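Local coordinates for protein POP2 (Saccharomyces cerevisiae, PDB 1UOC) that degrades RNA from the 3' end in vitro, preferring poly(A), and is probably a catalytic subunit of the CCR4-NOT mRNA deadenylase, at residues Val30-Val35 against Ser142-Asp147. Residues are numbered along the deposited sequence; the frame is centred on the assembly and turned at random.
Sequences VIRQLV and SQLLMD. With CA (calcium ion), chain C.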
loop_
_atom_site.group_PDB
_atom_site.type_symbol
_atom_site.label_atom_id
_atom_site.label_comp_id
_atom_site.label_asym_id
_atom_site.label_seq_id
_atom_site.Cartn_x
_atom_site.Cartn_y
_atom_site.Cartn_z
ATOM N N VAL A 30 -17.167 -6.616 4.296
ATOM C CA VAL A 30 -16.913 -7.216 2.983
ATOM C C VAL A 30 -15.451 -7.655 2.864
ATOM O O VAL A 30 -15.160 -8.729 2.352
ATOM C CB VAL A 30 -17.214 -6.219 1.836
ATOM C CG1 VAL A 30 -16.773 -6.811 0.494
ATOM C CG2 VAL A 30 -18.703 -5.883 1.811
ATOM N N ILE A 31 -14.529 -6.815 3.330
ATOM C CA ILE A 31 -13.104 -7.146 3.278
ATOM C C ILE A 31 -12.875 -8.450 4.043
ATOM O O ILE A 31 -12.194 -9.359 3.584
ATOM C CB ILE A 31 -12.257 -6.019 3.934
ATOM C CG1 ILE A 31 -12.285 -4.774 3.044
ATOM C CG2 ILE A 31 -10.811 -6.500 4.171
ATOM C CD1 ILE A 31 -11.685 -3.534 3.691
ATOM N N ARG A 32 -13.472 -8.516 5.218
ATOM C CA ARG A 32 -13.377 -9.658 6.099
ATOM C C ARG A 32 -13.798 -10.984 5.443
ATOM O O ARG A 32 -13.174 -12.020 5.680
ATOM C CB ARG A 32 -14.236 -9.381 7.332
ATOM C CG ARG A 32 -13.764 -10.019 8.619
ATOM C CD ARG A 32 -14.656 -9.554 9.780
ATOM N NE ARG A 32 -14.521 -8.122 9.996
ATOM C CZ ARG A 32 -15.533 -7.272 10.133
ATOM N NH1 ARG A 32 -16.789 -7.699 10.080
ATOM N NH2 ARG A 32 -15.282 -5.981 10.311
ATOM N N GLN A 33 -14.838 -10.978 4.616
ATOM C CA GLN A 33 -15.244 -12.245 4.017
ATOM C C GLN A 33 -14.565 -12.538 2.689
ATOM O O GLN A 33 -14.656 -13.644 2.186
ATOM C CB GLN A 33 -16.779 -12.347 3.886
ATOM C CG GLN A 33 -17.406 -11.677 2.694
ATOM C CD GLN A 33 -17.443 -12.556 1.446
ATOM O OE1 GLN A 33 -17.575 -12.046 0.337
ATOM N NE2 GLN A 33 -17.343 -13.870 1.621
ATOM N N LEU A 34 -13.856 -11.565 2.131
ATOM C CA LEU A 34 -13.172 -11.809 0.864
ATOM C C LEU A 34 -11.746 -12.291 1.092
ATOM O O LEU A 34 -11.237 -13.114 0.328
ATOM C CB LEU A 34 -13.111 -10.530 0.005
ATOM C CG LEU A 34 -14.381 -9.905 -0.575
ATOM C CD1 LEU A 34 -14.043 -8.550 -1.199
ATOM C CD2 LEU A 34 -14.988 -10.840 -1.607
ATOM N N VAL A 35 -11.112 -11.805 2.157
ATOM C CA VAL A 35 -9.709 -12.138 2.398
ATOM C C VAL A 35 -9.270 -13.600 2.366
ATOM O O VAL A 35 -8.182 -13.887 1.869
ATOM C CB VAL A 35 -9.167 -11.466 3.698
ATOM C CG1 VAL A 35 -9.774 -12.105 4.934
ATOM C CG2 VAL A 35 -7.626 -11.575 3.738
ATOM N N SER A 142 -7.819 1.696 12.443
ATOM C CA SER A 142 -6.759 0.773 12.826
ATOM C C SER A 142 -7.327 -0.407 13.603
ATOM O O SER A 142 -6.869 -1.536 13.450
ATOM C CB SER A 142 -5.677 1.497 13.649
ATOM O OG SER A 142 -5.975 1.505 15.034
ATOM N N GLN A 143 -8.332 -0.151 14.429
ATOM C CA GLN A 143 -8.936 -1.221 15.209
ATOM C C GLN A 143 -9.601 -2.223 14.258
ATOM O O GLN A 143 -9.461 -3.427 14.424
ATOM C CB GLN A 143 -9.961 -0.646 16.189
ATOM C CG GLN A 143 -10.413 -1.635 17.257
ATOM C CD GLN A 143 -9.265 -2.117 18.140
ATOM O OE1 GLN A 143 -8.540 -1.311 18.738
ATOM N NE2 GLN A 143 -9.100 -3.438 18.228
ATOM N N LEU A 144 -10.322 -1.724 13.256
ATOM C CA LEU A 144 -10.970 -2.605 12.294
ATOM C C LEU A 144 -9.928 -3.407 11.493
ATOM O O LEU A 144 -10.165 -4.566 11.116
ATOM C CB LEU A 144 -11.851 -1.787 11.353
ATOM C CG LEU A 144 -13.181 -1.314 11.954
ATOM C CD1 LEU A 144 -13.983 -0.475 10.949
ATOM C CD2 LEU A 144 -13.979 -2.532 12.363
ATOM N N LEU A 145 -8.774 -2.795 11.249
ATOM C CA LEU A 145 -7.704 -3.448 10.504
ATOM C C LEU A 145 -7.095 -4.575 11.325
ATOM O O LEU A 145 -6.757 -5.627 10.794
ATOM C CB LEU A 145 -6.613 -2.442 10.143
ATOM C CG LEU A 145 -5.460 -3.025 9.331
ATOM C CD1 LEU A 145 -6.011 -3.651 8.060
ATOM C CD2 LEU A 145 -4.445 -1.947 8.988
ATOM N N MET A 146 -6.959 -4.342 12.624
ATOM C CA MET A 146 -6.392 -5.338 13.525
ATOM C C MET A 146 -7.200 -6.621 13.552
ATOM O O MET A 146 -6.635 -7.719 13.537
ATOM C CB MET A 146 -6.302 -4.790 14.949
ATOM C CG MET A 146 -4.912 -4.303 15.350
ATOM S SD MET A 146 -3.656 -5.606 15.221
ATOM C CE MET A 146 -4.348 -6.841 16.358
ATOM N N ASP A 147 -8.523 -6.477 13.574
ATOM C CA ASP A 147 -9.422 -7.631 13.636
ATOM C C ASP A 147 -9.952 -8.117 12.283
ATOM O O ASP A 147 -10.774 -9.033 12.223
ATOM C CB ASP A 147 -10.614 -7.312 14.552
ATOM C CG ASP A 147 -10.183 -6.779 15.920
ATOM O OD1 ASP A 147 -9.282 -7.386 16.550
ATOM O OD2 ASP A 147 -10.750 -5.755 16.369
HETATM CA CA CA C . -14.150 -15.666 3.089
HETATM O O HOH W 1 -12.507 -6.218 11.133
HETATM O O HOH W 2 -12.569 -14.339 4.775
#
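R32 and L144 meet through a water where helices 24-34 and 138-146 come near each other at the surface of this DEDD nuclease domain, which has the RNase H-like fold. No direct hydrogen bond crosses between 30-35 and 142-147, and only 81 Å² is buried. The CB of R32 points toward 142-147, and the chain runs on extended through CG (chi2 175°) to CD. There it bends, chi3 being -64°, which turns NE and the guanidinium along the gap toward the L144 side chain. NE comes within a loose 4.5 Å of D147 O. At the tip, R32 NH2 donates to water 1 at 2.9 Å, and that water donates onward to L144 O, also at 2.9 Å. The water links the two residues with an NH2-water-O angle of about 137°. The same NH2 lies 4.2 Å from L144 CD2, oblique to the guanidinium plane; L144 also packs on L24, Y25 and F28, earlier in helix 24-34. The D147 carboxylate is turned away from R32: its OD2 accepts a weak bond, 3.4 Å long, from Q143 NE2. At the other end of R32, its carbonyl O accepts from water 2 at 2.6 Å, a ligand of the calcium ion that Q33 O binds at 2.3 Å.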